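Local coordinates for glycoside hydrolase family 15, cellulose signaling associated protein envoy (Hypocrea jecorina, PDB 4WUJ) that binds flavin mononucleotide in a LOV domain and serves as a fungal blue-light photoreceptor linking light and oxidative-stress responses, at residues 18-23 with 128-133; 42-47 with 137-142; 77-82 with 109-114. All coordinates share one frame; numbering follows the deposited sequence.

Contact 1: 18-23 with 128-133; sequences LLRIAS and LPLWAD
Arg20 lays its guanidinium flat on the indole of Trp131, the two planes only 19° apart and their centres 4.1 Å from each other. The overlap is offset toward the rim of the six-membered ring, where Arg20 NE sits 3.3 Å from Trp131 CH2. Arg20 CD lies over the same CH2-CZ2 side of the ring face, and the bend at chi3 (49°) turns the head over the ring. Arginine suits this place because its planar cation can stack while its N-H groups still point outward in their own plane. Arg20 NH2 also comes within 3.8 Å of Leu130 CG, the two side chains crossing at about a right angle. One helical step on, Ile21 faces the strand end with both its branches: CG2 meets Leu128 CD2 at 3.7 Å, and CD1 meets Leu130 CD1 at 3.8 Å. Beta-branched isoleucine thus reaches two leucines at once, and Val141 of strand 139-144 adjoins it. Helix 14-22 is thereby held to the end of strand 120-129 by buried apolar contacts and to the loop after it by a more exposed cation-pi stack. Asp133 OD1, 4.2 Å from Arg20 NH2, is too far for a salt bridge but would probably steady the positive charge.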
# COMPACT_ATOMS: atom_id res chain seq x y z
N LEU C 18 -7.74 -3.72 -2.73
CA LEU C 18 -6.99 -4.88 -2.22
C LEU C 18 -7.80 -5.73 -1.25
O LEU C 18 -7.78 -6.94 -1.28
CB LEU C 18 -5.72 -4.41 -1.51
CG LEU C 18 -4.70 -3.83 -2.48
CD1 LEU C 18 -3.55 -3.26 -1.74
CD2 LEU C 18 -4.22 -4.88 -3.49
N LEU C 19 -8.52 -5.09 -0.37
CA LEU C 19 -9.29 -5.84 0.57
C LEU C 19 -10.34 -6.70 -0.14
O LEU C 19 -10.53 -7.86 0.21
CB LEU C 19 -9.93 -4.90 1.56
CG LEU C 19 -10.46 -5.56 2.82
CD1 LEU C 19 -9.40 -6.47 3.45
CD2 LEU C 19 -10.92 -4.45 3.78
N ARG C 20 -11.04 -6.14 -1.13
CA ARG C 20 -12.05 -6.92 -1.85
C ARG C 20 -11.39 -8.15 -2.50
O ARG C 20 -11.92 -9.29 -2.47
CB ARG C 20 -12.72 -6.07 -2.92
CG ARG C 20 -14.14 -5.67 -2.59
CD ARG C 20 -14.52 -4.36 -3.28
NE ARG C 20 -14.19 -4.35 -4.71
CZ ARG C 20 -13.89 -3.24 -5.39
NH1 ARG C 20 -13.89 -2.05 -4.78
NH2 ARG C 20 -13.61 -3.32 -6.69
N ILE C 21 -10.22 -7.90 -3.07
CA ILE C 21 -9.42 -8.94 -3.68
C ILE C 21 -9.07 -10.03 -2.68
O ILE C 21 -9.20 -11.21 -2.98
CB ILE C 21 -8.15 -8.37 -4.29
CG1 ILE C 21 -8.48 -7.85 -5.70
CG2 ILE C 21 -7.07 -9.44 -4.36
CD1 ILE C 21 -7.56 -6.74 -6.18
N ALA C 22 -8.62 -9.60 -1.51
CA ALA C 22 -8.20 -10.51 -0.46
C ALA C 22 -9.30 -11.52 -0.14
O ALA C 22 -9.03 -12.71 0.05
CB ALA C 22 -7.83 -9.73 0.80
N SER C 23 -10.54 -11.03 -0.12
CA SER C 23 -11.70 -11.83 0.26
C SER C 23 -12.49 -12.36 -0.92
O SER C 23 -13.66 -12.72 -0.77
CB SER C 23 -12.63 -11.00 1.15
OG SER C 23 -12.08 -10.79 2.45
N LEU C 128 -4.89 -9.55 -11.22
CA LEU C 128 -6.23 -9.88 -10.77
C LEU C 128 -7.28 -8.97 -11.41
O LEU C 128 -7.05 -7.79 -11.62
CB LEU C 128 -6.27 -9.78 -9.24
CG LEU C 128 -5.20 -10.64 -8.56
CD1 LEU C 128 -3.93 -9.87 -8.22
CD2 LEU C 128 -5.77 -11.25 -7.33
N PRO C 129 -8.46 -9.53 -11.72
CA PRO C 129 -9.62 -8.79 -12.22
C PRO C 129 -10.42 -8.09 -11.13
O PRO C 129 -10.55 -8.62 -10.03
CB PRO C 129 -10.49 -9.91 -12.79
CG PRO C 129 -10.21 -11.08 -11.85
CD PRO C 129 -8.71 -10.98 -11.66
N LEU C 130 -10.96 -6.92 -11.45
CA LEU C 130 -11.97 -6.27 -10.61
C LEU C 130 -13.36 -6.40 -11.24
O LEU C 130 -13.50 -6.92 -12.35
CB LEU C 130 -11.65 -4.78 -10.45
CG LEU C 130 -10.92 -4.41 -9.17
CD1 LEU C 130 -9.66 -5.28 -9.03
CD2 LEU C 130 -10.61 -2.90 -9.14
N TRP C 131 -14.37 -5.92 -10.52
CA TRP C 131 -15.72 -5.80 -11.07
C TRP C 131 -15.95 -4.37 -11.60
O TRP C 131 -15.31 -3.41 -11.15
CB TRP C 131 -16.79 -6.20 -10.02
CG TRP C 131 -17.03 -5.22 -8.86
CD1 TRP C 131 -17.29 -3.87 -8.95
CD2 TRP C 131 -17.10 -5.54 -7.45
NE1 TRP C 131 -17.47 -3.33 -7.69
CE2 TRP C 131 -17.37 -4.33 -6.75
CE3 TRP C 131 -16.94 -6.72 -6.70
CZ2 TRP C 131 -17.49 -4.27 -5.34
CZ3 TRP C 131 -17.05 -6.66 -5.29
CH2 TRP C 131 -17.33 -5.45 -4.63
N ALA C 132 -16.86 -4.23 -12.57
CA ALA C 132 -17.16 -2.91 -13.16
C ALA C 132 -17.45 -1.87 -12.08
O ALA C 132 -18.42 -1.99 -11.34
CB ALA C 132 -18.33 -3.01 -14.14
N ASP C 133 -16.59 -0.86 -12.01
CA ASP C 133 -16.73 0.23 -11.04
C ASP C 133 -17.98 1.04 -11.36
O ASP C 133 -18.56 0.87 -12.45
CB ASP C 133 -15.50 1.16 -11.09
CG ASP C 133 -14.46 0.83 -10.01
OD1 ASP C 133 -14.35 -0.36 -9.62
OD2 ASP C 133 -13.76 1.78 -9.57

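Contact 2: 42-47 with 137-142; sequences LCDISL and HHFAVG. With FMN (flavin mononucleotide), chain I.
Strands 42-44 and 139-142 run antiparallel, their axes 4.7 Å apart at closest, and Cys43 with Ala140 forms the hydrogen-bonded pair: Cys43 N to Ala140 O and Ala140 N to Cys43 O are both 2.9 Å. On the face bearing Leu42, Asp44, Phe139 and Val141, Leu42 CD1 lies 3.8 Å from Val141 CG2. The Asp44 carboxylate stacks over the phenyl ring of Phe139, planes 28° apart. Asp44 CG stands anti to the backbone nitrogen (chi1 -173°), carrying OD2 to 2.8 Å from His137 ND1; OD2 accepts through its syn lone pair, 20° out of the imidazole plane. Ser46 CB lies over one face of that imidazole, while Ser46 OG accepts the backbone N-H of His138 at 3.0 Å, nearly straight. A type I turn from Asp44 to Leu47 sets Ser46 beside His137 and His138. On the face of Cys43 and Ala140 lies the flavin: Cys43 SG approaches methyl C7M of FMN at 3.6 Å, and small Ala140 admits methyl C8M; a CB on Gly142 would clash with flavin C6. Two adjoining central strands closing on the dimethylbenzene end of the flavin are characteristic of the PAS fold in its LOV form.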
# COMPACT_ATOMS: atom_id res chain seq x y z
N LEU C 42 -2.52 -0.34 -11.40
CA LEU C 42 -3.93 -0.45 -11.66
C LEU C 42 -4.12 0.01 -13.11
O LEU C 42 -3.66 1.11 -13.51
CB LEU C 42 -4.69 0.46 -10.71
CG LEU C 42 -6.20 0.36 -10.58
CD1 LEU C 42 -6.72 -1.04 -10.29
CD2 LEU C 42 -6.55 1.31 -9.44
N CYS C 43 -4.78 -0.84 -13.90
CA CYS C 43 -4.97 -0.57 -15.33
C CYS C 43 -6.44 -0.61 -15.66
O CYS C 43 -7.15 -1.47 -15.16
CB CYS C 43 -4.22 -1.58 -16.17
SG CYS C 43 -2.41 -1.48 -16.01
N ASP C 44 -6.89 0.36 -16.45
CA ASP C 44 -8.26 0.37 -16.87
C ASP C 44 -8.38 -0.43 -18.20
O ASP C 44 -8.15 0.11 -19.28
CB ASP C 44 -8.75 1.82 -17.05
CG ASP C 44 -10.24 1.89 -17.33
OD1 ASP C 44 -10.81 0.87 -17.75
OD2 ASP C 44 -10.82 2.98 -17.14
N ILE C 45 -8.72 -1.70 -18.12
CA ILE C 45 -8.72 -2.51 -19.34
C ILE C 45 -9.94 -2.26 -20.30
O ILE C 45 -9.98 -2.80 -21.41
CB ILE C 45 -8.56 -3.99 -19.01
CG1 ILE C 45 -9.78 -4.49 -18.27
CG2 ILE C 45 -7.26 -4.24 -18.15
CD1 ILE C 45 -10.01 -5.96 -18.47
N SER C 46 -10.90 -1.42 -19.89
CA SER C 46 -11.92 -0.84 -20.79
C SER C 46 -11.44 0.36 -21.64
O SER C 46 -12.16 0.82 -22.50
CB SER C 46 -13.12 -0.37 -19.96
OG SER C 46 -13.68 -1.48 -19.27
N LEU C 47 -10.25 0.87 -21.37
CA LEU C 47 -9.69 1.95 -22.17
C LEU C 47 -8.67 1.37 -23.11
O LEU C 47 -8.10 0.32 -22.84
CB LEU C 47 -9.06 3.03 -21.28
CG LEU C 47 -10.03 3.76 -20.35
CD1 LEU C 47 -9.30 4.83 -19.52
CD2 LEU C 47 -11.19 4.40 -21.18
N HIS C 137 -16.50 0.44 -15.99
CA HIS C 137 -15.17 0.09 -16.44
C HIS C 137 -14.61 -1.05 -15.62
O HIS C 137 -14.74 -1.08 -14.40
CB HIS C 137 -14.25 1.30 -16.27
CG HIS C 137 -14.47 2.38 -17.29
ND1 HIS C 137 -13.52 3.33 -17.57
CD2 HIS C 137 -15.53 2.65 -18.08
CE1 HIS C 137 -13.98 4.14 -18.50
NE2 HIS C 137 -15.20 3.75 -18.84
N HIS C 138 -13.98 -2.00 -16.31
CA HIS C 138 -13.28 -3.11 -15.69
C HIS C 138 -11.81 -2.74 -15.47
O HIS C 138 -11.19 -2.14 -16.34
CB HIS C 138 -13.35 -4.32 -16.60
CG HIS C 138 -14.63 -5.10 -16.48
ND1 HIS C 138 -14.71 -6.27 -15.76
CD2 HIS C 138 -15.87 -4.88 -16.98
CE1 HIS C 138 -15.95 -6.74 -15.81
NE2 HIS C 138 -16.67 -5.91 -16.55
N PHE C 139 -11.27 -3.09 -14.32
CA PHE C 139 -9.86 -2.82 -14.02
C PHE C 139 -9.10 -4.11 -13.75
O PHE C 139 -9.67 -5.17 -13.50
CB PHE C 139 -9.73 -1.87 -12.82
CG PHE C 139 -10.23 -0.48 -13.09
CD1 PHE C 139 -11.59 -0.23 -13.18
CD2 PHE C 139 -9.34 0.58 -13.25
CE1 PHE C 139 -12.06 1.06 -13.43
CE2 PHE C 139 -9.80 1.86 -13.51
CZ PHE C 139 -11.16 2.10 -13.60
N ALA C 140 -7.79 -4.00 -13.79
CA ALA C 140 -6.91 -5.09 -13.48
C ALA C 140 -5.90 -4.51 -12.53
O ALA C 140 -5.43 -3.38 -12.71
CB ALA C 140 -6.22 -5.61 -14.74
N VAL C 141 -5.61 -5.28 -11.49
CA VAL C 141 -4.59 -4.95 -10.51
C VAL C 141 -3.45 -5.88 -10.74
O VAL C 141 -3.63 -7.10 -10.72
CB VAL C 141 -5.05 -5.23 -9.07
CG1 VAL C 141 -3.91 -4.89 -8.10
CG2 VAL C 141 -6.30 -4.48 -8.77
N GLY C 142 -2.28 -5.31 -10.93
CA GLY C 142 -1.06 -6.07 -10.99
C GLY C 142 -0.16 -5.81 -9.78
O GLY C 142 -0.03 -4.68 -9.30
N1 FMN I . 3.83 -7.27 -17.99
C2 FMN I . 5.12 -7.33 -17.50
O2 FMN I . 6.03 -7.76 -18.21
N3 FMN I . 5.41 -6.87 -16.22
C4 FMN I . 4.42 -6.38 -15.40
O4 FMN I . 4.72 -5.97 -14.28
C4A FMN I . 3.11 -6.31 -15.88
N5 FMN I . 2.09 -5.80 -15.08
C5A FMN I . 0.80 -5.76 -15.55
C6 FMN I . -0.18 -5.26 -14.72
C7 FMN I . -1.49 -5.17 -15.16
C7M FMN I . -2.51 -4.63 -14.21
C8 FMN I . -1.81 -5.61 -16.46
C8M FMN I . -3.23 -5.52 -16.95
C9 FMN I . -0.81 -6.13 -17.29
C9A FMN I . 0.50 -6.21 -16.84
N10 FMN I . 1.53 -6.71 -17.65
C10 FMN I . 2.82 -6.76 -17.17
C1' FMN I . 1.31 -7.28 -19.04
C2' FMN I . 1.26 -6.33 -20.22
O2' FMN I . 0.70 -5.11 -19.80
C3' FMN I . 0.47 -7.03 -21.36
O3' FMN I . -0.84 -7.40 -20.92
C4' FMN I . 1.21 -8.30 -21.85
O4' FMN I . 2.43 -7.89 -22.44
C5' FMN I . 0.39 -9.17 -22.82
O5' FMN I . -0.16 -8.37 -23.85
P FMN I . 0.65 -8.07 -25.19
O1P FMN I . -0.22 -7.10 -25.97
O2P FMN I . 1.99 -7.46 -25.00
O3P FMN I . 0.81 -9.35 -25.94

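Contact 3: 77-82 with 109-114; sequences FLQNSP and VRIVNY. With FMN (flavin mononucleotide), chain I.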
# COMPACT_ATOMS: atom_id res chain seq x y z
N PHE C 77 5.87 -2.11 -21.57
CA PHE C 77 7.14 -1.44 -21.71
C PHE C 77 8.17 -2.04 -20.74
O PHE C 77 9.36 -1.88 -20.93
CB PHE C 77 7.02 0.07 -21.51
CG PHE C 77 6.66 0.47 -20.11
CD1 PHE C 77 7.62 0.48 -19.10
CD2 PHE C 77 5.37 0.86 -19.80
CE1 PHE C 77 7.30 0.84 -17.83
CE2 PHE C 77 5.04 1.24 -18.50
CZ PHE C 77 6.01 1.23 -17.52
N LEU C 78 7.70 -2.77 -19.72
CA LEU C 78 8.58 -3.38 -18.73
C LEU C 78 9.33 -4.57 -19.31
O LEU C 78 10.33 -5.04 -18.75
CB LEU C 78 7.76 -3.83 -17.51
CG LEU C 78 7.19 -2.73 -16.60
CD1 LEU C 78 6.25 -3.35 -15.59
CD2 LEU C 78 8.31 -1.99 -15.90
N GLN C 79 8.85 -5.09 -20.42
CA GLN C 79 9.53 -6.20 -21.07
C GLN C 79 10.66 -5.70 -21.96
O GLN C 79 11.39 -6.49 -22.52
CB GLN C 79 8.53 -7.02 -21.89
CG GLN C 79 7.58 -7.82 -21.07
CD GLN C 79 6.23 -7.99 -21.78
OE1 GLN C 79 6.16 -8.03 -23.00
NE2 GLN C 79 5.15 -8.10 -20.99
N ASN C 80 10.80 -4.38 -22.07
CA ASN C 80 11.74 -3.78 -23.01
C ASN C 80 12.91 -3.02 -22.37
O ASN C 80 12.72 -2.09 -21.59
CB ASN C 80 11.02 -2.79 -23.93
CG ASN C 80 10.04 -3.47 -24.84
OD1 ASN C 80 10.22 -4.64 -25.21
ND2 ASN C 80 8.99 -2.74 -25.22
N SER C 81 14.11 -3.44 -22.75
CA SER C 81 15.32 -2.65 -22.54
C SER C 81 15.74 -2.06 -23.91
O SER C 81 15.82 -2.81 -24.91
CB SER C 81 16.41 -3.55 -21.93
OG SER C 81 17.55 -2.82 -21.52
N PRO C 82 15.99 -0.74 -23.98
CA PRO C 82 16.49 -0.16 -25.24
C PRO C 82 17.89 -0.68 -25.60
O PRO C 82 18.40 -0.45 -26.70
CB PRO C 82 16.54 1.35 -24.95
CG PRO C 82 16.65 1.44 -23.46
CD PRO C 82 15.86 0.28 -22.92
N VAL C 109 2.52 -15.34 -13.16
CA VAL C 109 3.64 -15.83 -13.92
C VAL C 109 4.89 -15.14 -13.45
O VAL C 109 4.86 -14.18 -12.69
CB VAL C 109 3.49 -15.50 -15.45
CG1 VAL C 109 2.08 -15.78 -15.93
CG2 VAL C 109 3.89 -14.06 -15.73
N ARG C 110 6.01 -15.63 -13.94
CA ARG C 110 7.28 -15.00 -13.69
C ARG C 110 7.80 -14.70 -15.05
O ARG C 110 7.54 -15.45 -16.01
CB ARG C 110 8.19 -15.95 -12.88
CG ARG C 110 9.22 -16.77 -13.67
CD ARG C 110 9.93 -17.91 -12.83
NE ARG C 110 10.77 -18.68 -13.75
CZ ARG C 110 10.35 -19.75 -14.44
NH1 ARG C 110 9.14 -20.25 -14.26
NH2 ARG C 110 11.17 -20.36 -15.29
N ILE C 111 8.53 -13.61 -15.18
CA ILE C 111 8.88 -13.13 -16.48
C ILE C 111 10.00 -12.17 -16.30
O ILE C 111 10.10 -11.55 -15.24
CB ILE C 111 7.64 -12.38 -17.14
CG1 ILE C 111 8.02 -11.72 -18.46
CG2 ILE C 111 7.04 -11.31 -16.19
CD1 ILE C 111 6.82 -11.09 -19.17
N VAL C 112 10.79 -11.95 -17.34
CA VAL C 112 11.85 -10.97 -17.22
C VAL C 112 11.39 -9.61 -17.61
O VAL C 112 10.89 -9.41 -18.73
CB VAL C 112 13.06 -11.35 -18.08
CG1 VAL C 112 14.07 -10.19 -18.11
CG2 VAL C 112 13.69 -12.67 -17.56
N ASN C 113 11.53 -8.66 -16.69
CA ASN C 113 11.42 -7.25 -17.06
C ASN C 113 12.72 -6.49 -16.86
O ASN C 113 13.73 -7.01 -16.36
CB ASN C 113 10.29 -6.53 -16.29
CG ASN C 113 8.93 -7.17 -16.52
OD1 ASN C 113 8.06 -7.08 -15.65
ND2 ASN C 113 8.76 -7.85 -17.66
N TYR C 114 12.65 -5.23 -17.24
CA TYR C 114 13.80 -4.37 -17.24
C TYR C 114 13.46 -3.10 -16.50
O TYR C 114 12.47 -2.44 -16.80
CB TYR C 114 14.23 -4.11 -18.68
CG TYR C 114 14.64 -5.43 -19.33
CD1 TYR C 114 15.92 -5.94 -19.16
CD2 TYR C 114 13.72 -6.18 -20.07
CE1 TYR C 114 16.29 -7.16 -19.73
CE2 TYR C 114 14.08 -7.39 -20.64
CZ TYR C 114 15.37 -7.89 -20.47
OH TYR C 114 15.74 -9.10 -21.04
N1 FMN I . 3.83 -7.27 -17.99
C2 FMN I . 5.12 -7.33 -17.50
O2 FMN I . 6.03 -7.76 -18.21
N3 FMN I . 5.41 -6.87 -16.22
C4 FMN I . 4.42 -6.38 -15.40
O4 FMN I . 4.72 -5.97 -14.28
C4A FMN I . 3.11 -6.31 -15.88
N5 FMN I . 2.09 -5.80 -15.08
C5A FMN I . 0.80 -5.76 -15.55
C6 FMN I . -0.18 -5.26 -14.72
C7 FMN I . -1.49 -5.17 -15.16
C7M FMN I . -2.51 -4.63 -14.21
C8 FMN I . -1.81 -5.61 -16.46
C8M FMN I . -3.23 -5.52 -16.95
C9 FMN I . -0.81 -6.13 -17.29
C9A FMN I . 0.50 -6.21 -16.84
N10 FMN I . 1.53 -6.71 -17.65
C10 FMN I . 2.82 -6.76 -17.17
C1' FMN I . 1.31 -7.28 -19.04
C2' FMN I . 1.26 -6.33 -20.22
O2' FMN I . 0.70 -5.11 -19.80
C3' FMN I . 0.47 -7.03 -21.36
O3' FMN I . -0.84 -7.40 -20.92
C4' FMN I . 1.21 -8.30 -21.85
O4' FMN I . 2.43 -7.89 -22.44
C5' FMN I . 0.39 -9.17 -22.82
O5' FMN I . -0.16 -8.37 -23.85
P FMN I . 0.65 -8.07 -25.19
O1P FMN I . -0.22 -7.10 -25.97
O2P FMN I . 1.99 -7.46 -25.00
O3P FMN I . 0.81 -9.35 -25.94
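Ile111 opens the flavin-binding side of strand 107-114 in this LOV domain of the PAS fold, where a short 3-10 segment at 77-79 meets the strand around the pyrimidine end of FMN. With CG1 anti to the backbone nitrogen (chi1 174°), Ile111 sends CD1 to within 3.9 Å of Gln79 CG and near flavin O2, an apolar tip lining the pocket. The carbonyl of Val112 receives a weak bond from ND2 of the next residue, Asn113, which helps set that amide. Asn113 is suited to read the flavin edge because its amide offers an acceptor and a donor together: OD1 accepts a hydrogen bond from FMN N3 at 2.7 Å, and ND2 donates one to FMN O2 at 2.8 Å. Asn123 also bonds to OD1, which helps hold the amide's rotation. From the facing segment Gln79 NE2 grips the same FMN O2 at 2.9 Å and the ribityl O4' at 3.1 Å. A leucine in place of Gln79 would probably leave O4' without this donor and O2 with one amide fewer, freeing the ribityl chain to shift. Leu78 CD1 meanwhile packs against the flavin at C4 and O4. Tyr114 closes the walk: its N-H bonds to Leu78 O, whose modelled position is less certain, Gln79 O sits at the ring edge, and Ser81 CB makes a CH-pi contact over one face, 4.0 Å from the ring centroid.

Overall arrangement
All three contacts reach one antiparallel sheet. Contacts 1 and 2 are neighbours, their centres 11 Å apart, and they meet directly: Leu128 N lies 2.8 Å from Val141 O, a probable hydrogen bond, and Leu130 CD1 packs 3.5 Å from Val141 CG2. Val141 therefore joins the helix 14-22 side of the sheet to the strand pair that borders the flavin. Contact 3 lies on the opposite side of the chain's centre, about 20 Å from contact 2 and 25 Å from contact 1 between centres. Contacts 2 and 3 do not touch, yet FMN spans them, its dimethylbenzene end at contact 2 and its pyrimidine end at contact 3.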